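Local coordinates for 65 kDa virulence protein (Salmonella typhimurium, PDB 2GWM) that probably transfers ADP-ribose from NAD+ to an arginine of host actin, blocking the assembly of G-actin into filaments, at residues Asn20-Leu23 against Asp27-Glu30; Gln32-Leu37 against Asn46-Glu51; Asp92-Tyr97 against Ile190-Asn195. One frame throughout, in Å; residues are numbered along the deposited sequence.

Contact 1 of 3, residues Asn20-Leu23 against Asp27-Glu30. With SO4 (sulfate ion), chain C.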
loop_
_atom_site.group_PDB
_atom_site.type_symbol
_atom_site.label_atom_id
_atom_site.label_comp_id
_atom_site.label_asym_id
_atom_site.label_seq_id
_atom_site.Cartn_x
_atom_site.Cartn_y
_atom_site.Cartn_z
ATOM N N ASN A 20 2.640 6.062 6.836
ATOM C CA ASN A 20 2.043 6.352 5.550
ATOM C C ASN A 20 1.333 7.680 5.538
ATOM O O ASN A 20 1.469 8.447 4.600
ATOM C CB ASN A 20 1.142 5.181 5.134
ATOM C CG ASN A 20 1.943 3.871 4.892
ATOM O OD1 ASN A 20 1.503 2.735 5.241
ATOM N ND2 ASN A 20 3.093 4.020 4.279
ATOM N N LYS A 21 0.665 8.021 6.640
ATOM C CA LYS A 21 0.117 9.379 6.761
ATOM C C LYS A 21 1.220 10.422 6.711
ATOM O O LYS A 21 1.102 11.456 6.071
ATOM C CB LYS A 21 -0.709 9.525 8.035
ATOM C CG LYS A 21 -1.994 8.755 8.004
ATOM C CD LYS A 21 -2.767 8.863 9.333
ATOM C CE LYS A 21 -4.166 8.323 9.181
ATOM N NZ LYS A 21 -5.050 8.586 10.385
ATOM N N TYR A 22 2.311 10.167 7.409
ATOM C CA TYR A 22 3.477 11.062 7.384
ATOM C C TYR A 22 3.987 11.304 5.954
ATOM O O TYR A 22 4.164 12.453 5.505
ATOM C CB TYR A 22 4.594 10.460 8.245
ATOM C CG TYR A 22 5.876 11.289 8.280
ATOM C CD1 TYR A 22 5.976 12.436 9.063
ATOM C CD2 TYR A 22 6.969 10.907 7.540
ATOM C CE1 TYR A 22 7.104 13.165 9.099
ATOM C CE2 TYR A 22 8.161 11.647 7.559
ATOM C CZ TYR A 22 8.207 12.793 8.348
ATOM O OH TYR A 22 9.353 13.543 8.471
ATOM N N LEU A 23 4.167 10.196 5.240
ATOM C CA LEU A 23 4.724 10.256 3.877
ATOM C C LEU A 23 3.767 10.963 2.961
ATOM O O LEU A 23 4.203 11.684 2.082
ATOM C CB LEU A 23 5.032 8.858 3.342
ATOM C CG LEU A 23 6.308 8.204 3.909
ATOM C CD1 LEU A 23 6.348 6.732 3.658
ATOM C CD2 LEU A 23 7.553 8.869 3.353
ATOM N N ASP A 27 -2.086 14.764 8.016
ATOM C CA ASP A 27 -2.026 14.716 9.456
ATOM C C ASP A 27 -1.680 13.295 9.900
ATOM O O ASP A 27 -2.210 12.317 9.357
ATOM C CB ASP A 27 -3.351 15.190 10.048
ATOM C CG ASP A 27 -3.403 16.726 10.231
ATOM O OD1 ASP A 27 -2.360 17.346 10.582
ATOM O OD2 ASP A 27 -4.499 17.311 10.053
ATOM N N TYR A 28 -0.769 13.188 10.861
ATOM C CA TYR A 28 -0.324 11.887 11.353
ATOM C C TYR A 28 -0.138 11.953 12.865
ATOM O O TYR A 28 -0.160 13.032 13.446
ATOM C CB TYR A 28 1.006 11.491 10.716
ATOM C CG TYR A 28 2.154 12.401 11.082
ATOM C CD1 TYR A 28 3.040 12.083 12.099
ATOM C CD2 TYR A 28 2.371 13.594 10.409
ATOM C CE1 TYR A 28 4.099 12.925 12.420
ATOM C CE2 TYR A 28 3.410 14.435 10.756
ATOM C CZ TYR A 28 4.267 14.103 11.772
ATOM O OH TYR A 28 5.297 14.976 12.090
ATOM N N PRO A 29 -0.012 10.781 13.508
ATOM C CA PRO A 29 0.170 10.757 14.941
ATOM C C PRO A 29 1.589 11.164 15.361
ATOM O O PRO A 29 2.468 10.324 15.417
ATOM C CB PRO A 29 -0.116 9.262 15.292
ATOM C CG PRO A 29 -0.767 8.709 14.103
ATOM C CD PRO A 29 -0.156 9.406 12.968
ATOM N N GLU A 30 1.787 12.438 15.656
ATOM C CA GLU A 30 3.110 12.986 15.939
ATOM C C GLU A 30 3.718 12.424 17.202
ATOM O O GLU A 30 4.900 12.078 17.231
ATOM C CB GLU A 30 3.028 14.508 16.016
ATOM C CG GLU A 30 2.422 15.086 14.712
ATOM C CD GLU A 30 2.493 16.592 14.547
ATOM O OE1 GLU A 30 3.371 17.262 15.168
ATOM O OE2 GLU A 30 1.658 17.082 13.740
HETATM S S SO4 C . -0.957 13.593 17.900
HETATM O O1 SO4 C . -0.710 14.198 16.553
HETATM O O2 SO4 C . -1.959 14.347 18.660
HETATM O O3 SO4 C . -1.411 12.194 17.668
HETATM O O4 SO4 C . 0.314 13.560 18.646
#
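Tyr-22 drives an edge of its ring into the face of the Tyr-28 ring, a T-shaped stack that closes the turn of a helix-loop-helix unit, where the loop leading into helix 30-39 comes back beside the last turn of helix 3-24. The centroids of the Tyr-22 and Tyr-28 rings lie 5.1 Å apart and their planes stand at 87°. The touching atom is Tyr-22 CD1, which sits 3.6 Å from Tyr-28 CZ, off-centre toward the rim of the face. Both side chains point the same way from neighbouring backbones. Tyr-28 manages this with CG set between its own N and carbonyl carbon (chi1 65°), which sets the ring beside that of Tyr-22.

The other face of the Tyr-28 ring takes Glu-30 CG, so the ring is sandwiched between Tyr-22 CD1 and Glu-30 CG, both off-centre. Next to the stack, the aliphatic part of Lys-21 packs on the loop: CB and CD lie 3.4 and 3.5 Å from Asp-27 O, CB is 3.7 Å from Tyr-28 CB, and beyond CD the extended chain leads away. Met-57 and Ile-61 of helix 50-69 pack on Tyr-22, and Phe-53 packs on Tyr-28. Pro-29 is the N-cap of helix 30-39. At that helix start a sulfate ion, probably from the crystallisation liquor, is bound by Thr-31 N and by Glu-30 N, the latter reaching sulfate O1 at 3.2 Å.

Contact 2 of 3, residues Gln32-Leu37 against Asn46-Glu51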
loop_
_atom_site.group_PDB
_atom_site.type_symbol
_atom_site.label_atom_id
_atom_site.label_comp_id
_atom_site.label_asym_id
_atom_site.label_seq_id
_atom_site.Cartn_x
_atom_site.Cartn_y
_atom_site.Cartn_z
ATOM N N GLN A 32 3.022 9.589 18.634
ATOM C CA GLN A 32 3.414 8.209 18.410
ATOM C C GLN A 32 4.645 8.046 17.548
ATOM O O GLN A 32 5.458 7.162 17.794
ATOM C CB GLN A 32 2.242 7.406 17.838
ATOM C CG GLN A 32 1.141 7.173 18.817
ATOM C CD GLN A 32 1.667 6.425 20.011
ATOM O OE1 GLN A 32 1.679 6.938 21.139
ATOM N NE2 GLN A 32 2.238 5.235 19.739
ATOM N N ALA A 33 4.800 8.892 16.537
ATOM C CA ALA A 33 5.992 8.893 15.690
ATOM C C ALA A 33 7.214 9.084 16.579
ATOM O O ALA A 33 8.193 8.339 16.482
ATOM C CB ALA A 33 5.883 9.969 14.641
ATOM N N LYS A 34 7.137 10.043 17.482
ATOM C CA LYS A 34 8.290 10.391 18.315
ATOM C C LYS A 34 8.544 9.254 19.315
ATOM O O LYS A 34 9.684 8.885 19.560
ATOM C CB LYS A 34 8.021 11.709 19.030
ATOM C CG LYS A 34 8.161 12.830 18.065
ATOM C CD LYS A 34 7.786 14.182 18.681
ATOM C CE LYS A 34 8.220 15.304 17.685
ATOM N NZ LYS A 34 7.659 16.638 18.066
ATOM N N GLU A 35 7.472 8.645 19.818
ATOM C CA GLU A 35 7.640 7.573 20.742
ATOM C C GLU A 35 8.328 6.371 20.084
ATOM O O GLU A 35 9.168 5.710 20.684
ATOM C CB GLU A 35 6.302 7.209 21.424
ATOM C CG GLU A 35 6.437 6.807 22.830
ATOM C CD GLU A 35 7.156 7.839 23.731
ATOM O OE1 GLU A 35 6.737 9.035 23.841
ATOM O OE2 GLU A 35 8.166 7.434 24.336
ATOM N N THR A 36 7.962 6.095 18.835
ATOM C CA THR A 36 8.624 5.074 18.033
ATOM C C THR A 36 10.103 5.339 17.819
ATOM O O THR A 36 10.953 4.464 17.972
ATOM C CB THR A 36 7.904 4.890 16.699
ATOM O OG1 THR A 36 6.594 4.338 16.932
ATOM C CG2 THR A 36 8.749 4.045 15.733
ATOM N N LEU A 37 10.425 6.564 17.446
ATOM C CA LEU A 37 11.819 6.910 17.236
ATOM C C LEU A 37 12.649 6.744 18.484
ATOM O O LEU A 37 13.792 6.273 18.422
ATOM C CB LEU A 37 11.933 8.293 16.667
ATOM C CG LEU A 37 11.275 8.465 15.289
ATOM C CD1 LEU A 37 11.290 9.957 14.945
ATOM C CD2 LEU A 37 11.941 7.667 14.185
ATOM N N ASN A 46 11.944 11.766 23.381
ATOM C CA ASN A 46 10.695 11.957 22.603
ATOM C C ASN A 46 10.342 13.442 22.337
ATOM O O ASN A 46 9.234 13.765 21.852
ATOM C CB ASN A 46 9.516 11.232 23.265
ATOM C CG ASN A 46 9.197 11.771 24.669
ATOM O OD1 ASN A 46 9.826 12.714 25.114
ATOM N ND2 ASN A 46 8.185 11.179 25.349
ATOM N N GLU A 47 11.286 14.332 22.653
ATOM C CA GLU A 47 11.151 15.760 22.373
ATOM C C GLU A 47 12.330 16.330 21.566
ATOM O O GLU A 47 13.040 17.197 22.071
ATOM C CB GLU A 47 10.998 16.515 23.692
ATOM C CG GLU A 47 9.570 16.453 24.222
ATOM C CD GLU A 47 9.466 16.774 25.701
ATOM O OE1 GLU A 47 10.319 17.541 26.220
ATOM O OE2 GLU A 47 8.537 16.241 26.349
ATOM N N PRO A 48 12.525 15.866 20.306
ATOM C CA PRO A 48 13.553 16.355 19.380
ATOM C C PRO A 48 13.176 17.665 18.706
ATOM O O PRO A 48 11.977 18.019 18.671
ATOM C CB PRO A 48 13.529 15.295 18.269
ATOM C CG PRO A 48 12.087 14.841 18.254
ATOM C CD PRO A 48 11.730 14.781 19.701
ATOM N N SER A 49 14.172 18.329 18.099
ATOM C CA SER A 49 13.912 19.441 17.202
ATOM C C SER A 49 13.234 18.965 15.922
ATOM O O SER A 49 13.267 17.775 15.588
ATOM C CB SER A 49 15.214 20.174 16.846
ATOM O OG SER A 49 16.007 19.438 15.921
ATOM N N ASP A 50 12.666 19.901 15.171
ATOM C CA ASP A 50 11.993 19.519 13.942
ATOM C C ASP A 50 12.970 18.900 12.925
ATOM O O ASP A 50 12.617 17.956 12.222
ATOM C CB ASP A 50 11.219 20.675 13.331
ATOM C CG ASP A 50 10.034 21.101 14.173
ATOM O OD1 ASP A 50 9.701 20.425 15.179
ATOM O OD2 ASP A 50 9.441 22.149 13.824
ATOM N N GLU A 51 14.207 19.396 12.854
ATOM C CA GLU A 51 15.134 18.789 11.914
ATOM C C GLU A 51 15.615 17.430 12.443
ATOM O O GLU A 51 15.767 16.519 11.678
ATOM C CB GLU A 51 16.280 19.747 11.507
ATOM C CG GLU A 51 16.865 19.599 10.033
ATOM C CD GLU A 51 15.912 19.155 8.880
ATOM O OE1 GLU A 51 14.867 19.805 8.586
ATOM O OE2 GLU A 51 16.255 18.138 8.214
HETATM O O HOH W 1 9.562 17.268 19.784
HETATM O O HOH W 2 9.829 17.953 16.622
#
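The loop ahead of helix 50-69 runs back past helix 30-39, bringing the CA atoms of Lys-34 and Asn-46 to 5.2 Å. This is a helix-loop-helix arrangement on the surface of the ADP-ribosyltransferase domain, and two neighbouring helix residues, Lys-34 and Glu-35, grip the returning chain.

Glu-35 bends at chi2 (55°), which carries its carboxylate across to Asn-46. Asn-46 ND2 donates to Glu-35 OE1 at 3.0 Å in a nearly straight bond (170°); OE1 accepts through its syn lone pair. That oxygen lies close to the amide plane, although the carboxylate and amide planes themselves are almost perpendicular, 84° apart.

Lys-34 works differently, with its extended chain laid along the loop. CD rests 3.5 Å from Asn-46 O, and farther out CE crosses the proline ring, 3.9 Å from Pro-48 CG. The ammonium group also makes a cation-pi contact with Phe-53 of helix 50-69. Leu-43 packs against Pro-48 from the connecting loop.

The next helix starts just beyond the proline: Ser-49 is its N-cap, and the bond from Ser-49 N to Glu-52 OE1, together with the capping Ser-49 side chain, is consistent with a capping box. Water joins this start to Lys-34. One water accepts a hydrogen bond from Lys-34 NZ (2.6 Å) and donates one to Pro-48 O (2.8 Å). A second links the same two atoms and also donates to Asp-50 OD1 at 2.9 Å, bridging charges whose atoms, Lys-34 NZ and Asp-50 OD1, stay 5.2 Å apart.

Contact 3 of 3, residues Asp92-Tyr97 against Ile190-Asn195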
loop_
_atom_site.group_PDB
_atom_site.type_symbol
_atom_site.label_atom_id
_atom_site.label_comp_id
_atom_site.label_asym_id
_atom_site.label_seq_id
_atom_site.Cartn_x
_atom_site.Cartn_y
_atom_site.Cartn_z
ATOM N N ASP A 92 -11.190 14.157 -4.854
ATOM C CA ASP A 92 -10.127 14.481 -5.807
ATOM C C ASP A 92 -9.262 13.270 -6.053
ATOM O O ASP A 92 -8.803 13.065 -7.171
ATOM C CB ASP A 92 -9.281 15.700 -5.362
ATOM C CG ASP A 92 -10.092 16.996 -5.342
ATOM O OD1 ASP A 92 -11.008 17.172 -6.193
ATOM O OD2 ASP A 92 -9.814 17.850 -4.459
ATOM N N VAL A 93 -9.074 12.439 -5.031
ATOM C CA VAL A 93 -8.383 11.167 -5.227
ATOM C C VAL A 93 -9.172 10.290 -6.225
ATOM O O VAL A 93 -8.605 9.702 -7.150
ATOM C CB VAL A 93 -8.187 10.422 -3.899
ATOM C CG1 VAL A 93 -7.408 9.141 -4.112
ATOM C CG2 VAL A 93 -7.466 11.346 -2.827
ATOM N N LEU A 94 -10.474 10.169 -5.998
ATOM C CA LEU A 94 -11.315 9.428 -6.939
ATOM C C LEU A 94 -11.149 9.928 -8.378
ATOM O O LEU A 94 -11.022 9.117 -9.321
ATOM C CB LEU A 94 -12.777 9.505 -6.525
ATOM C CG LEU A 94 -13.827 8.919 -7.477
ATOM C CD1 LEU A 94 -13.599 7.458 -7.640
ATOM C CD2 LEU A 94 -15.215 9.172 -6.940
ATOM N N LYS A 95 -11.169 11.248 -8.561
ATOM C CA LYS A 95 -11.083 11.790 -9.904
ATOM C C LYS A 95 -9.748 11.416 -10.525
ATOM O O LYS A 95 -9.696 11.004 -11.667
ATOM C CB LYS A 95 -11.197 13.292 -9.877
ATOM C CG LYS A 95 -11.073 13.878 -11.271
ATOM C CD LYS A 95 -11.503 15.331 -11.348
ATOM C CE LYS A 95 -11.447 15.824 -12.802
ATOM N NZ LYS A 95 -12.381 15.073 -13.730
ATOM N N GLU A 96 -8.678 11.538 -9.753
ATOM C CA GLU A 96 -7.332 11.145 -10.215
ATOM C C GLU A 96 -7.260 9.668 -10.669
ATOM O O GLU A 96 -6.725 9.335 -11.733
ATOM C CB GLU A 96 -6.304 11.314 -9.080
ATOM C CG GLU A 96 -5.745 12.670 -8.899
ATOM C CD GLU A 96 -4.215 12.634 -9.004
ATOM O OE1 GLU A 96 -3.718 13.094 -10.074
ATOM O OE2 GLU A 96 -3.542 12.105 -8.054
ATOM N N TYR A 97 -7.818 8.781 -9.861
ATOM C CA TYR A 97 -7.690 7.356 -10.130
ATOM C C TYR A 97 -8.628 6.872 -11.239
ATOM O O TYR A 97 -8.480 5.741 -11.702
ATOM C CB TYR A 97 -8.017 6.581 -8.834
ATOM C CG TYR A 97 -6.851 6.449 -7.894
ATOM C CD1 TYR A 97 -6.264 7.576 -7.346
ATOM C CD2 TYR A 97 -6.298 5.233 -7.621
ATOM C CE1 TYR A 97 -5.126 7.472 -6.495
ATOM C CE2 TYR A 97 -5.178 5.128 -6.760
ATOM C CZ TYR A 97 -4.612 6.260 -6.230
ATOM O OH TYR A 97 -3.493 6.263 -5.394
ATOM N N ILE A 190 -19.488 -3.192 -4.795
ATOM C CA ILE A 190 -18.451 -2.748 -5.695
ATOM C C ILE A 190 -18.991 -1.796 -6.717
ATOM O O ILE A 190 -19.960 -2.144 -7.435
ATOM C CB ILE A 190 -17.722 -3.928 -6.374
ATOM C CG1 ILE A 190 -17.118 -4.864 -5.307
ATOM C CG2 ILE A 190 -16.663 -3.468 -7.351
ATOM C CD1 ILE A 190 -16.641 -6.143 -5.885
ATOM N N LYS A 191 -18.338 -0.641 -6.833
ATOM C CA LYS A 191 -18.732 0.359 -7.784
ATOM C C LYS A 191 -17.912 0.345 -9.060
ATOM O O LYS A 191 -18.394 0.652 -10.149
ATOM C CB LYS A 191 -18.627 1.739 -7.158
ATOM C CG LYS A 191 -19.174 2.848 -8.019
ATOM C CD LYS A 191 -19.894 3.846 -7.094
ATOM C CE LYS A 191 -20.838 4.733 -7.847
ATOM N NZ LYS A 191 -20.087 5.770 -8.587
ATOM N N ARG A 192 -16.661 -0.079 -8.963
ATOM C CA ARG A 192 -15.780 -0.036 -10.099
ATOM C C ARG A 192 -14.579 -0.929 -9.901
ATOM O O ARG A 192 -14.159 -1.236 -8.771
ATOM C CB ARG A 192 -15.334 1.399 -10.343
ATOM C CG ARG A 192 -14.375 1.840 -9.241
ATOM C CD ARG A 192 -14.007 3.304 -9.373
ATOM N NE ARG A 192 -15.106 4.261 -9.219
ATOM C CZ ARG A 192 -15.651 4.629 -8.061
ATOM N NH1 ARG A 192 -15.260 4.045 -6.938
ATOM N NH2 ARG A 192 -16.636 5.550 -8.023
ATOM N N ILE A 193 -14.050 -1.362 -11.021
ATOM C CA ILE A 193 -12.725 -1.923 -11.160
ATOM C C ILE A 193 -11.879 -0.928 -11.884
ATOM O O ILE A 193 -12.279 -0.376 -12.893
ATOM C CB ILE A 193 -12.744 -3.310 -11.936
ATOM C CG1 ILE A 193 -13.654 -4.318 -11.252
ATOM C CG2 ILE A 193 -11.304 -3.839 -12.178
ATOM C CD1 ILE A 193 -14.054 -5.435 -12.200
ATOM N N ILE A 194 -10.651 -0.754 -11.382
ATOM C CA ILE A 194 -9.692 0.087 -12.043
ATOM C C ILE A 194 -8.532 -0.810 -12.374
ATOM O O ILE A 194 -7.897 -1.380 -11.510
ATOM C CB ILE A 194 -9.213 1.262 -11.218
ATOM C CG1 ILE A 194 -10.384 2.086 -10.735
ATOM C CG2 ILE A 194 -8.265 2.116 -12.068
ATOM C CD1 ILE A 194 -9.993 3.271 -9.879
ATOM N N ASN A 195 -8.246 -0.907 -13.678
ATOM C CA ASN A 195 -7.105 -1.643 -14.228
ATOM C C ASN A 195 -5.953 -0.653 -14.332
ATOM O O ASN A 195 -6.048 0.356 -15.034
ATOM C CB ASN A 195 -7.455 -2.246 -15.590
ATOM C CG ASN A 195 -8.590 -3.206 -15.513
ATOM O OD1 ASN A 195 -9.671 -3.009 -16.169
ATOM N ND2 ASN A 195 -8.366 -4.280 -14.796
#
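Leu-94 and Arg-192 make the first kind of contact, an aliphatic group lying over a flat cation. Helix 91-97 here packs on a face of the central mixed sheet of the ADP-ribosyltransferase core, and Leu-94 CD1 lands over the centre of the guanidinium, 3.5 Å from Arg-192 CZ. The second methyl, Leu-94 CD2, leans toward the rim, 4.0 Å from Arg-192 NH2. On the opposite face Lys-191 CG sits 3.7 Å above the guanidinium plane, offset toward the rim rather than centred like Leu-94 CD1, so the group is clamped between two aliphatic chains. The arginine chain bends at chi3 (64°), and chi4 (77°) turns the guanidinium plane so that one face meets the leucine.

The polar contacts of Arg-192 run elsewhere and complete the hold on the group. NH2 forms a salt bridge with Asp-86 OD1, NH1 is hydrogen-bonded to Thr-122 OG1, and a longer, weak ion pair joins NH1 to Asp-121. Asp-86 also touches the side chains of Leu-94 and Lys-191, so both clamping chains and the anion meet at one place.

Packing at the helix end makes the third group. One helical turn beyond Leu-94, at the last residue of the helix, Tyr-97 CB meets Ile-194 CD1 at 4.0 Å. Tyr-97 O faces the same isoleucine, 3.4 Å from Ile-194 CD1 and 3.6 Å from Ile-194 CG2. This carbonyl oxygen is buried here with no hydrogen-bonding partner in the model, enclosed on this side by methyl groups, while the phenol end of the tyrosine leads away.

Arg-192 and Ile-194 reach toward the helix from strand 192-198, the middle strand of five, flanked by strands 122-127 and 155-164. Thr-122 and Leu-124 pack on Ile-194 from the first neighbour and Ile-159 from the second.

Contacts 1 and 2 belong to one helical region: their centres are 12 Å apart and they meet directly, Tyr-28 CE1 lying 4.1 Å from Ala-33 CB. Helix 30-39 connects them, and Phe-53 of helix 50-69 touches residues of both. Contact 3 lies in the sheet region, its centre about 23 Å from that of contact 1 and about 36 Å from that of contact 2, across the chain's centre from the latter. The predicted active-site residue Arg-81 has the Tyr-97 side chain of contact 3 about 8 Å away and the Lys-21 side chain of contact 1 about 12 Å away; contact 2 is remote from the predicted catalytic residues.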